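Local atomic coordinates of RmpD (Hexulose-6-phosphate synthase) (PDB entry 3EXR), a protein that belongs to the orotidine 5'-phosphate decarboxylase / HUMPS family and is built as a closed eight-stranded beta/alpha (TIM) barrel. Residues L147-L158 and T174-F185. Numbering follows the deposited sequence.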
loop_
_atom_site.group_PDB
_atom_site.type_symbol
_atom_site.label_atom_id
_atom_site.label_comp_id
_atom_site.label_asym_id
_atom_site.label_seq_id
_atom_site.Cartn_x
_atom_site.Cartn_y
_atom_site.Cartn_z
ATOM N N LEU A 147 -7.915 12.981 15.724
ATOM C CA LEU A 147 -7.861 13.742 14.490
ATOM C C LEU A 147 -9.274 14.067 14.026
ATOM O O LEU A 147 -9.595 15.231 13.772
ATOM C CB LEU A 147 -7.118 12.945 13.405
ATOM C CG LEU A 147 -6.898 13.636 12.057
ATOM C CD1 LEU A 147 -6.425 15.082 12.243
ATOM C CD2 LEU A 147 -5.903 12.861 11.244
ATOM N N LEU A 148 -10.115 13.039 13.937
ATOM C CA LEU A 148 -11.491 13.224 13.470
ATOM C C LEU A 148 -12.282 14.175 14.385
ATOM O O LEU A 148 -13.123 14.949 13.903
ATOM C CB LEU A 148 -12.203 11.872 13.285
ATOM C CG LEU A 148 -11.876 10.999 12.053
ATOM C CD1 LEU A 148 -12.989 9.995 11.845
ATOM C CD2 LEU A 148 -11.617 11.782 10.740
ATOM N N ALA A 149 -11.974 14.156 15.675
ATOM C CA ALA A 149 -12.632 15.021 16.650
ATOM C C ALA A 149 -12.048 16.436 16.772
ATOM O O ALA A 149 -12.585 17.269 17.471
ATOM C CB ALA A 149 -12.656 14.368 17.984
ATOM N N GLY A 150 -10.957 16.707 16.082
ATOM C CA GLY A 150 -10.441 18.063 16.082
ATOM C C GLY A 150 -9.583 18.338 17.289
ATOM O O GLY A 150 -9.345 19.479 17.656
ATOM N N GLU A 151 -9.109 17.272 17.905
ATOM C CA GLU A 151 -8.394 17.369 19.158
ATOM C C GLU A 151 -6.957 17.794 18.964
ATOM O O GLU A 151 -6.388 17.599 17.912
ATOM C CB GLU A 151 -8.442 16.050 19.887
ATOM C CG GLU A 151 -9.734 15.804 20.573
ATOM C CD GLU A 151 -9.702 14.606 21.489
ATOM O OE1 GLU A 151 -8.679 14.357 22.171
ATOM O OE2 GLU A 151 -10.731 13.934 21.532
ATOM N N THR A 152 -6.383 18.380 19.998
ATOM C CA THR A 152 -4.951 18.571 20.061
ATOM C C THR A 152 -4.267 17.205 19.997
ATOM O O THR A 152 -4.878 16.189 20.266
ATOM C CB THR A 152 -4.539 19.295 21.353
ATOM O OG1 THR A 152 -3.270 19.917 21.192
ATOM C CG2 THR A 152 -4.487 18.333 22.523
ATOM N N TRP A 153 -2.993 17.216 19.654
ATOM C CA TRP A 153 -2.156 16.044 19.829
ATOM C C TRP A 153 -2.054 15.670 21.295
ATOM O O TRP A 153 -1.569 16.440 22.091
ATOM C CB TRP A 153 -0.763 16.283 19.266
ATOM C CG TRP A 153 -0.682 16.060 17.805
ATOM C CD1 TRP A 153 -1.284 16.771 16.835
ATOM C CD2 TRP A 153 0.071 15.040 17.146
ATOM N NE1 TRP A 153 -0.972 16.266 15.607
ATOM C CE2 TRP A 153 -0.135 15.201 15.769
ATOM C CE3 TRP A 153 0.900 14.017 17.587
ATOM C CZ2 TRP A 153 0.454 14.370 14.837
ATOM C CZ3 TRP A 153 1.477 13.196 16.661
ATOM C CH2 TRP A 153 1.255 13.372 15.303
ATOM N N GLY A 154 -2.485 14.466 21.640
ATOM C CA GLY A 154 -2.454 14.048 23.023
ATOM C C GLY A 154 -1.074 13.646 23.502
ATOM O O GLY A 154 -0.178 13.428 22.707
ATOM N N GLU A 155 -0.907 13.536 24.813
ATOM C CA GLU A 155 0.395 13.215 25.355
ATOM C C GLU A 155 0.925 11.856 24.931
ATOM O O GLU A 155 2.110 11.694 24.734
ATOM C CB GLU A 155 0.437 13.354 26.874
ATOM C CG GLU A 155 0.278 14.768 27.345
ATOM C CD GLU A 155 1.417 15.676 26.904
ATOM O OE1 GLU A 155 2.585 15.373 27.200
ATOM O OE2 GLU A 155 1.140 16.672 26.247
ATOM N N LYS A 156 0.025 10.887 24.829
ATOM C CA LYS A 156 0.401 9.546 24.389
ATOM C C LYS A 156 1.033 9.591 22.995
ATOM O O LYS A 156 2.082 8.996 22.786
ATOM C CB LYS A 156 -0.764 8.597 24.413
ATOM N N ASP A 157 0.422 10.304 22.051
ATOM C CA ASP A 157 1.006 10.424 20.715
ATOM C C ASP A 157 2.351 11.109 20.800
ATOM O O ASP A 157 3.309 10.642 20.193
ATOM C CB ASP A 157 0.100 11.205 19.741
ATOM C CG ASP A 157 -1.008 10.334 19.082
ATOM O OD1 ASP A 157 -0.921 9.097 19.066
ATOM O OD2 ASP A 157 -2.008 10.891 18.583
ATOM N N LEU A 158 2.429 12.223 21.546
ATOM C CA LEU A 158 3.686 12.922 21.695
ATOM C C LEU A 158 4.787 12.026 22.304
ATOM O O LEU A 158 5.933 12.063 21.872
ATOM C CB LEU A 158 3.494 14.233 22.456
ATOM C CG LEU A 158 2.607 15.206 21.668
ATOM C CD1 LEU A 158 2.244 16.363 22.556
ATOM C CD2 LEU A 158 3.248 15.721 20.391
ATOM N N THR A 174 2.026 13.765 10.808
ATOM C CA THR A 174 0.923 14.190 9.952
ATOM C C THR A 174 -0.378 14.091 10.695
ATOM O O THR A 174 -0.519 13.245 11.592
ATOM C CB THR A 174 0.882 13.362 8.658
ATOM O OG1 THR A 174 -0.060 13.950 7.747
ATOM C CG2 THR A 174 0.435 11.935 8.895
ATOM N N GLY A 175 -1.321 14.978 10.348
ATOM C CA GLY A 175 -2.624 15.049 11.011
ATOM C C GLY A 175 -2.659 16.133 12.069
ATOM O O GLY A 175 -1.744 16.226 12.864
ATOM N N GLY A 176 -3.699 16.978 12.054
ATOM C CA GLY A 176 -3.888 17.949 13.123
ATOM C C GLY A 176 -2.884 19.081 13.071
ATOM O O GLY A 176 -2.572 19.700 14.103
ATOM N N LEU A 177 -2.343 19.356 11.889
ATOM C CA LEU A 177 -1.311 20.366 11.770
ATOM C C LEU A 177 -1.857 21.636 11.157
ATOM O O LEU A 177 -2.473 21.606 10.100
ATOM C CB LEU A 177 -0.151 19.866 10.931
ATOM C CG LEU A 177 0.460 18.543 11.377
ATOM C CD1 LEU A 177 1.596 18.242 10.442
ATOM C CD2 LEU A 177 0.915 18.587 12.815
ATOM N N SER A 178 -1.615 22.744 11.835
ATOM C CA SER A 178 -1.921 24.055 11.289
ATOM C C SER A 178 -0.934 25.041 11.870
ATOM O O SER A 178 -0.210 24.736 12.825
ATOM C CB SER A 178 -3.367 24.462 11.607
ATOM O OG SER A 178 -3.554 24.679 12.999
ATOM N N VAL A 179 -0.893 26.235 11.313
ATOM C CA VAL A 179 0.080 27.208 11.794
ATOM C C VAL A 179 -0.113 27.466 13.303
ATOM O O VAL A 179 0.859 27.577 14.053
ATOM C CB VAL A 179 0.098 28.493 10.874
ATOM C CG1 VAL A 179 -1.229 29.239 10.905
ATOM C CG2 VAL A 179 1.293 29.388 11.182
ATOM N N ASP A 180 -1.358 27.500 13.754
ATOM C CA ASP A 180 -1.649 27.683 15.170
ATOM C C ASP A 180 -1.293 26.482 16.057
ATOM O O ASP A 180 -1.060 26.653 17.247
ATOM C CB ASP A 180 -3.123 28.087 15.363
ATOM C CG ASP A 180 -3.481 29.360 14.607
ATOM O OD1 ASP A 180 -2.636 30.279 14.550
ATOM O OD2 ASP A 180 -4.593 29.488 14.032
ATOM N N THR A 181 -1.219 25.273 15.500
ATOM C CA THR A 181 -0.889 24.084 16.334
ATOM C C THR A 181 0.564 23.643 16.331
ATOM O O THR A 181 0.920 22.681 17.016
ATOM C CB THR A 181 -1.758 22.848 15.995
ATOM O OG1 THR A 181 -1.323 22.240 14.766
ATOM C CG2 THR A 181 -3.217 23.220 15.867
ATOM N N LEU A 182 1.410 24.294 15.552
ATOM C CA LEU A 182 2.806 23.939 15.584
ATOM C C LEU A 182 3.368 24.097 17.001
ATOM O O LEU A 182 4.112 23.247 17.437
ATOM C CB LEU A 182 3.618 24.739 14.581
ATOM C CG LEU A 182 3.453 24.317 13.129
ATOM C CD1 LEU A 182 3.963 25.416 12.229
ATOM C CD2 LEU A 182 4.180 22.990 12.843
ATOM N N LYS A 183 2.969 25.147 17.720
ATOM C CA LYS A 183 3.474 25.383 19.079
ATOM C C LYS A 183 3.299 24.178 20.037
ATOM O O LYS A 183 4.061 24.029 20.980
ATOM C CB LYS A 183 2.895 26.689 19.678
ATOM C CG LYS A 183 1.415 26.689 19.991
ATOM C CD LYS A 183 0.980 27.994 20.657
ATOM C CE LYS A 183 1.072 29.196 19.712
ATOM N NZ LYS A 183 0.261 29.063 18.473
ATOM N N LEU A 184 2.334 23.297 19.765
ATOM C CA LEU A 184 2.181 22.038 20.532
ATOM C C LEU A 184 3.454 21.214 20.562
ATOM O O LEU A 184 3.702 20.458 21.508
ATOM C CB LEU A 184 1.117 21.128 19.896
ATOM C CG LEU A 184 -0.277 21.675 19.689
ATOM C CD1 LEU A 184 -1.138 20.642 18.936
ATOM C CD2 LEU A 184 -0.855 22.051 21.020
ATOM N N PHE A 185 4.219 21.317 19.485
ATOM C CA PHE A 185 5.410 20.520 19.279
ATOM C C PHE A 185 6.687 21.177 19.779
ATOM O O PHE A 185 7.773 20.667 19.538
ATOM C CB PHE A 185 5.561 20.213 17.795
ATOM C CG PHE A 185 4.504 19.260 17.260
ATOM C CD1 PHE A 185 4.675 17.889 17.361
ATOM C CD2 PHE A 185 3.348 19.751 16.665
ATOM C CE1 PHE A 185 3.694 17.012 16.831
ATOM C CE2 PHE A 185 2.376 18.897 16.162
ATOM C CZ PHE A 185 2.542 17.527 16.259
HETATM O O HOH W 1 -3.930 19.350 16.574
#
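Phe-185 turns its edge toward one face of the Trp-153 indole, its CZ lying 3.5 Å above the ring plane, while the carbonyl O of Gly-175 and a water meet the same indole at its edge, in plane. The aromatic pair is T-shaped, with the Phe-185 ring and the five-membered ring of Trp-153 at 66° and their centroids 4.8 Å apart; O of Leu-182 lies in plane at the edge of Phe-185. In the indole plane, NE1 of Trp-153 donates to O of Gly-175 over 2.8 Å; the bond is bent to 147°, and the donor stands tilted from the carbonyl plane. The bond holds the indole edge and the ring contact covers one face, a neat example of how a buried tryptophan satisfies its single polar side-chain atom while its face packs against carbon. With CG anti to its own carbonyl carbon (chi1 -83°), Trp-153 reaches across to the loop. Its buried backbone N, approached by CD1 of Leu-184, has no hydrogen-bond partner in the model. The Phe-185 ring also receives CD2 of Leu-158 at CE1, 3.8 Å away, the two side chains crossing at about a right angle.

On the flank, Leu-184 brings both methyls to OG1 of Thr-152, CD1 approaching to 3.2 Å. Leu-147 sets CD1 against N of Gly-176, and its CD2 packs on CA of Gly-175. The water lies within hydrogen-bonding distance of O of Gly-176 and, more weakly, O of Glu-151; the same Gly-176 carbonyl accepts OG1 of Thr-181 on a lone pair.

The contact joins the turn between helices 144-149 and 155-167 to the loop leaving strand 170-174 of the eight-stranded barrel. From the 3-10 turn 183-185, Phe-185 touches Trp-220 of helix 205-220 and meets Phe-193 of strand 192-195 edge-to-face.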